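Local coordinates for radical SAM domain protein (Methanothrix thermoacetophila, PDB 6Y1X), which probably uses radical S-adenosylmethionine chemistry and iron-sulfur clusters to insert a carbide in building the nitrogenase cofactor precursor, at residues A[151-165]-A[204-218]. Residues are numbered along the deposited sequence; the frame is centred on the assembly and turned at random. Where two conformers were deposited one is given.
Sequences EDLDRIGVTNITVTL and IEEAVRRKKIVKVNT. With SF4 (iron/sulfur cluster), chain C.
D154 turns its carboxylate nearly perpendicular (86°) to the guanidinium of R210, whose NH1 donates to the anti lone pair of D154 OD2 (2.9 Å), an atom lying in the guanidinium plane at its edge. The backbone end of E151, CA and CB, covers one face toward the rim, while E151 OE2 makes only a long pair with R210 NH2 (3.8 Å). R210 NE bonds E206 OE2, from its own segment, tilted 27° from the plane. D154 OD1 forms a salt bridge with K212 NZ, modelled implausibly short and doubtful in detail; a bend in the lysine (chi2 -52°) lets NZ also reach V158 O at 3.0 Å. With an alanine at R210, D154 would probably keep K212 as its one cationic mate here and E206 lose one.

Beyond this charged end, strands 160-164 and 213-220 run parallel as neighbours in the radical SAM sheet. On one face, I161 CD1 rests on A207 CB and V163 CG2 on I204 CG1 (3.9 Å), packing helix 189-209 against the sheet. On the other, T162 OG1 (3.4 Å) and K215 NZ (3.7 Å) approach cluster sulfur S3. K215, modelled twice, bonds T162 OG1 in one conformer; with E75 close, this is consistent with a lysine partly offsetting negative charge of cluster and carboxylate.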
loop_
_atom_site.group_PDB
_atom_site.type_symbol
_atom_site.label_atom_id
_atom_site.label_comp_id
_atom_site.label_asym_id
_atom_site.label_seq_id
_atom_site.Cartn_x
_atom_site.Cartn_y
_atom_site.Cartn_z
ATOM N N GLU A 151 -5.219 -0.083 -15.440
ATOM C CA GLU A 151 -5.014 0.486 -16.767
ATOM C C GLU A 151 -4.782 1.991 -16.683
ATOM O O GLU A 151 -3.933 2.537 -17.395
ATOM C CB GLU A 151 -6.217 0.183 -17.658
ATOM C CG GLU A 151 -6.026 0.569 -19.111
ATOM C CD GLU A 151 -6.888 -0.249 -20.056
ATOM O OE1 GLU A 151 -8.096 -0.412 -19.773
ATOM O OE2 GLU A 151 -6.360 -0.725 -21.083
ATOM N N ASP A 152 -5.528 2.675 -15.807
ATOM C CA ASP A 152 -5.332 4.109 -15.613
ATOM C C ASP A 152 -3.958 4.401 -15.026
ATOM O O ASP A 152 -3.265 5.325 -15.470
ATOM C CB ASP A 152 -6.423 4.673 -14.706
ATOM C CG ASP A 152 -7.788 4.647 -15.350
ATOM O OD1 ASP A 152 -7.863 4.401 -16.574
ATOM O OD2 ASP A 152 -8.786 4.866 -14.630
ATOM N N LEU A 153 -3.554 3.626 -14.015
ATOM C CA LEU A 153 -2.258 3.842 -13.377
ATOM C C LEU A 153 -1.134 3.690 -14.387
ATOM O O LEU A 153 -0.192 4.490 -14.420
ATOM C CB LEU A 153 -2.075 2.850 -12.230
ATOM C CG LEU A 153 -2.962 3.033 -11.004
ATOM C CD1 LEU A 153 -2.710 1.910 -10.015
ATOM C CD2 LEU A 153 -2.725 4.386 -10.354
ATOM N N ASP A 154 -1.197 2.629 -15.191
ATOM C CA ASP A 154 -0.218 2.420 -16.249
ATOM C C ASP A 154 -0.194 3.580 -17.225
ATOM O O ASP A 154 0.876 4.064 -17.608
ATOM C CB ASP A 154 -0.561 1.155 -17.024
ATOM C CG ASP A 154 0.630 0.560 -17.759
ATOM O OD1 ASP A 154 1.727 1.152 -17.722
ATOM O OD2 ASP A 154 0.449 -0.480 -18.437
ATOM N N ARG A 155 -1.368 4.057 -17.622
ATOM C CA ARG A 155 -1.410 5.078 -18.660
ATOM C C ARG A 155 -0.846 6.396 -18.126
ATOM O O ARG A 155 -0.263 7.173 -18.888
ATOM C CB ARG A 155 -2.838 5.217 -19.187
ATOM C CG ARG A 155 -2.999 6.049 -20.450
ATOM C CD ARG A 155 -4.474 6.077 -20.879
ATOM N NE ARG A 155 -5.295 6.846 -19.944
ATOM C CZ ARG A 155 -6.085 6.440 -18.955
ATOM N NH1 ARG A 155 -6.263 5.167 -18.631
ATOM N NH2 ARG A 155 -6.725 7.383 -18.281
ATOM N N ILE A 156 -1.072 6.704 -16.835
ATOM C CA ILE A 156 -0.543 7.939 -16.234
ATOM C C ILE A 156 0.917 7.842 -15.799
ATOM O O ILE A 156 1.483 8.851 -15.355
ATOM C CB ILE A 156 -1.337 8.428 -15.003
ATOM C CG1 ILE A 156 -1.109 7.529 -13.781
ATOM C CG2 ILE A 156 -2.819 8.577 -15.329
ATOM C CD1 ILE A 156 -2.045 7.843 -12.614
ATOM N N GLY A 157 1.545 6.669 -15.896
ATOM C CA GLY A 157 2.967 6.533 -15.629
ATOM C C GLY A 157 3.381 5.996 -14.271
ATOM O O GLY A 157 4.572 6.063 -13.937
ATOM N N VAL A 158 2.455 5.455 -13.482
ATOM C CA VAL A 158 2.828 4.830 -12.217
ATOM C C VAL A 158 3.649 3.577 -12.499
ATOM O O VAL A 158 3.232 2.705 -13.272
ATOM C CB VAL A 158 1.571 4.511 -11.394
ATOM C CG1 VAL A 158 1.911 3.639 -10.191
ATOM C CG2 VAL A 158 0.893 5.796 -10.959
ATOM N N THR A 159 4.827 3.479 -11.870
ATOM C CA THR A 159 5.721 2.346 -12.080
ATOM C C THR A 159 5.879 1.459 -10.855
ATOM O O THR A 159 6.366 0.331 -10.987
ATOM C CB THR A 159 7.122 2.822 -12.504
ATOM O OG1 THR A 159 7.602 3.794 -11.566
ATOM C CG2 THR A 159 7.095 3.429 -13.899
ATOM N N ASN A 160 5.466 1.925 -9.683
ATOM C CA ASN A 160 5.657 1.206 -8.432
ATOM C C ASN A 160 4.326 1.205 -7.706
ATOM O O ASN A 160 3.682 2.251 -7.591
ATOM C CB ASN A 160 6.740 1.856 -7.563
ATOM C CG ASN A 160 8.117 1.796 -8.195
ATOM O OD1 ASN A 160 8.372 2.418 -9.228
ATOM N ND2 ASN A 160 9.019 1.052 -7.567
ATOM N N ILE A 161 3.935 0.045 -7.189
ATOM C CA ILE A 161 2.629 -0.131 -6.566
ATOM C C ILE A 161 2.806 -0.926 -5.285
ATOM O O ILE A 161 3.478 -1.962 -5.277
ATOM C CB ILE A 161 1.631 -0.844 -7.501
ATOM C CG1 ILE A 161 1.318 0.028 -8.720
ATOM C CG2 ILE A 161 0.346 -1.180 -6.757
ATOM C CD1 ILE A 161 0.463 -0.667 -9.754
ATOM N N THR A 162 2.229 -0.432 -4.197
ATOM C CA THR A 162 2.187 -1.178 -2.952
ATOM C C THR A 162 0.764 -1.661 -2.728
ATOM O O THR A 162 -0.180 -0.866 -2.770
ATOM C CB THR A 162 2.634 -0.304 -1.779
ATOM O OG1 THR A 162 4.046 -0.095 -1.849
ATOM C CG2 THR A 162 2.303 -0.986 -0.453
ATOM N N VAL A 163 0.611 -2.955 -2.485
ATOM C CA VAL A 163 -0.679 -3.536 -2.146
ATOM C C VAL A 163 -0.560 -4.069 -0.730
ATOM O O VAL A 163 0.396 -4.787 -0.419
ATOM C CB VAL A 163 -1.081 -4.655 -3.125
ATOM C CG1 VAL A 163 -2.423 -5.252 -2.734
ATOM C CG2 VAL A 163 -1.090 -4.141 -4.560
ATOM N N THR A 164 -1.531 -3.755 0.116
ATOM C CA THR A 164 -1.566 -4.341 1.450
ATOM C C THR A 164 -2.389 -5.621 1.388
ATOM O O THR A 164 -3.600 -5.584 1.150
ATOM C CB THR A 164 -2.116 -3.359 2.479
ATOM O OG1 THR A 164 -1.197 -2.268 2.613
ATOM C CG2 THR A 164 -2.249 -4.042 3.846
ATOM N N LEU A 165 -1.724 -6.751 1.603
ATOM C CA LEU A 165 -2.326 -8.072 1.479
ATOM C C LEU A 165 -2.128 -8.778 2.811
ATOM O O LEU A 165 -1.007 -9.171 3.151
ATOM C CB LEU A 165 -1.701 -8.861 0.330
ATOM C CG LEU A 165 -2.263 -10.250 0.034
ATOM C CD1 LEU A 165 -3.728 -10.161 -0.342
ATOM C CD2 LEU A 165 -1.471 -10.893 -1.082
ATOM N N ILE A 204 -2.772 -7.612 -8.590
ATOM C CA ILE A 204 -1.336 -7.865 -8.508
ATOM C C ILE A 204 -0.856 -8.568 -9.768
ATOM O O ILE A 204 0.165 -8.195 -10.361
ATOM C CB ILE A 204 -1.011 -8.682 -7.244
ATOM C CG1 ILE A 204 -1.193 -7.821 -5.991
ATOM C CG2 ILE A 204 0.393 -9.273 -7.319
ATOM C CD1 ILE A 204 -1.159 -8.612 -4.702
ATOM N N GLU A 205 -1.577 -9.608 -10.185
ATOM C CA GLU A 205 -1.222 -10.314 -11.410
ATOM C C GLU A 205 -1.163 -9.357 -12.598
ATOM O O GLU A 205 -0.222 -9.399 -13.399
ATOM C CB GLU A 205 -2.231 -11.436 -11.660
ATOM C CG GLU A 205 -2.063 -12.177 -12.970
ATOM C CD GLU A 205 -3.044 -13.330 -13.093
ATOM O OE1 GLU A 205 -3.827 -13.544 -12.142
ATOM O OE2 GLU A 205 -3.039 -14.015 -14.137
ATOM N N GLU A 206 -2.164 -8.479 -12.721
ATOM C CA GLU A 206 -2.197 -7.563 -13.857
ATOM C C GLU A 206 -1.089 -6.519 -13.751
ATOM O O GLU A 206 -0.486 -6.144 -14.764
ATOM C CB GLU A 206 -3.571 -6.899 -13.961
ATOM C CG GLU A 206 -3.721 -5.961 -15.150
ATOM C CD GLU A 206 -3.507 -6.656 -16.491
ATOM O OE1 GLU A 206 -3.724 -7.884 -16.579
ATOM O OE2 GLU A 206 -3.126 -5.970 -17.463
ATOM N N ALA A 207 -0.840 -6.008 -12.541
ATOM C CA ALA A 207 0.261 -5.071 -12.339
ATOM C C ALA A 207 1.594 -5.699 -12.728
ATOM O O ALA A 207 2.415 -5.068 -13.407
ATOM C CB ALA A 207 0.292 -4.602 -10.883
ATOM N N VAL A 208 1.819 -6.951 -12.323
ATOM C CA VAL A 208 3.059 -7.639 -12.678
ATOM C C VAL A 208 3.146 -7.835 -14.187
ATOM O O VAL A 208 4.201 -7.613 -14.796
ATOM C CB VAL A 208 3.174 -8.971 -11.916
ATOM C CG1 VAL A 208 4.284 -9.831 -12.501
ATOM C CG2 VAL A 208 3.450 -8.706 -10.440
ATOM N N ARG A 209 2.037 -8.239 -14.820
ATOM C CA ARG A 209 2.052 -8.426 -16.270
ATOM C C ARG A 209 2.432 -7.137 -16.985
ATOM O O ARG A 209 3.096 -7.179 -18.025
ATOM C CB ARG A 209 0.686 -8.930 -16.747
ATOM C CG ARG A 209 0.625 -9.299 -18.229
ATOM C CD ARG A 209 -0.815 -9.512 -18.715
ATOM N NE ARG A 209 -1.605 -8.285 -18.798
ATOM C CZ ARG A 209 -1.534 -7.412 -19.800
ATOM N NH1 ARG A 209 -0.715 -7.630 -20.819
ATOM N NH2 ARG A 209 -2.292 -6.323 -19.788
ATOM N N ARG A 210 2.037 -5.986 -16.438
ATOM C CA ARG A 210 2.336 -4.691 -17.029
ATOM C C ARG A 210 3.699 -4.164 -16.598
ATOM O O ARG A 210 3.963 -2.963 -16.736
ATOM C CB ARG A 210 1.239 -3.679 -16.697
ATOM C CG ARG A 210 -0.092 -4.007 -17.347
ATOM C CD ARG A 210 -1.221 -3.168 -16.780
ATOM N NE ARG A 210 -2.463 -3.394 -17.514
ATOM C CZ ARG A 210 -2.878 -2.648 -18.531
ATOM N NH1 ARG A 210 -2.149 -1.622 -18.947
ATOM N NH2 ARG A 210 -4.020 -2.937 -19.135
ATOM N N LYS A 211 4.541 -5.040 -16.043
ATOM C CA LYS A 211 5.925 -4.726 -15.684
ATOM C C LYS A 211 6.015 -3.662 -14.591
ATOM O O LYS A 211 6.999 -2.922 -14.516
ATOM C CB LYS A 211 6.736 -4.306 -16.915
ATOM C CG LYS A 211 6.871 -5.404 -17.963
ATOM C CD LYS A 211 7.786 -4.981 -19.101
ATOM N N LYS A 212 5.001 -3.580 -13.732
ATOM C CA LYS A 212 5.065 -2.707 -12.570
ATOM C C LYS A 212 5.848 -3.386 -11.455
ATOM O O LYS A 212 5.849 -4.612 -11.326
ATOM C CB LYS A 212 3.669 -2.339 -12.058
ATOM C CG LYS A 212 2.733 -1.776 -13.111
ATOM C CD LYS A 212 3.375 -0.620 -13.846
ATOM C CE LYS A 212 2.482 -0.134 -14.969
ATOM N NZ LYS A 212 3.092 0.998 -15.718
ATOM N N ILE A 213 6.531 -2.578 -10.654
ATOM C CA ILE A 213 7.281 -3.087 -9.514
ATOM C C ILE A 213 6.336 -3.103 -8.323
ATOM O O ILE A 213 5.847 -2.054 -7.892
ATOM C CB ILE A 213 8.513 -2.220 -9.224
ATOM C CG1 ILE A 213 9.323 -2.004 -10.507
ATOM C CG2 ILE A 213 9.361 -2.859 -8.130
ATOM C CD1 ILE A 213 9.747 -3.290 -11.179
ATOM N N VAL A 214 6.075 -4.292 -7.793
ATOM C CA VAL A 214 5.038 -4.490 -6.791
ATOM C C VAL A 214 5.677 -4.777 -5.441
ATOM O O VAL A 214 6.519 -5.676 -5.319
ATOM C CB VAL A 214 4.076 -5.616 -7.195
ATOM C CG1 VAL A 214 3.050 -5.871 -6.079
ATOM C CG2 VAL A 214 3.386 -5.262 -8.498
ATOM N N LYS A 215 5.271 -4.012 -4.436
ATOM C CA LYS A 215 5.593 -4.276 -3.042
ATOM C C LYS A 215 4.320 -4.695 -2.322
ATOM O O LYS A 215 3.260 -4.105 -2.534
ATOM C CB LYS A 215 6.209 -3.034 -2.394
ATOM C CG LYS A 215 6.175 -2.984 -0.875
ATOM C CD LYS A 215 7.109 -1.879 -0.381
ATOM C CE LYS A 215 6.663 -1.296 0.947
ATOM N NZ LYS A 215 5.445 -0.451 0.800
ATOM N N VAL A 216 4.417 -5.715 -1.477
ATOM C CA VAL A 216 3.267 -6.165 -0.705
ATOM C C VAL A 216 3.546 -5.883 0.763
ATOM O O VAL A 216 4.576 -6.308 1.299
ATOM C CB VAL A 216 2.959 -7.646 -0.952
ATOM C CG1 VAL A 216 2.016 -8.176 0.129
ATOM C CG2 VAL A 216 2.344 -7.803 -2.331
ATOM N N ASN A 217 2.649 -5.133 1.398
ATOM C CA ASN A 217 2.651 -4.974 2.842
ATOM C C ASN A 217 1.784 -6.050 3.475
ATOM O O ASN A 217 0.723 -6.394 2.948
ATOM C CB ASN A 217 2.091 -3.609 3.245
ATOM C CG ASN A 217 2.968 -2.456 2.820
ATOM O OD1 ASN A 217 4.158 -2.615 2.541
ATOM N ND2 ASN A 217 2.383 -1.266 2.798
ATOM N N THR A 218 2.216 -6.552 4.628
ATOM C CA THR A 218 1.375 -7.418 5.445
ATOM C C THR A 218 1.444 -6.939 6.884
ATOM O O THR A 218 2.539 -6.798 7.439
ATOM C CB THR A 218 1.808 -8.888 5.372
ATOM O OG1 THR A 218 1.700 -9.360 4.025
ATOM C CG2 THR A 218 0.944 -9.755 6.292
HETATM FE FE1 SF4 C . 4.476 3.281 0.004
HETATM FE FE2 SF4 C . 6.987 4.298 -0.259
HETATM FE FE3 SF4 C . 4.827 5.947 -0.149
HETATM FE FE4 SF4 C . 5.259 4.392 -2.381
HETATM S S1 SF4 C . 6.588 6.110 -1.620
HETATM S S2 SF4 C . 3.255 4.726 -1.305
HETATM S S3 SF4 C . 6.121 2.498 -1.402
HETATM S S4 SF4 C . 5.586 4.585 1.543
#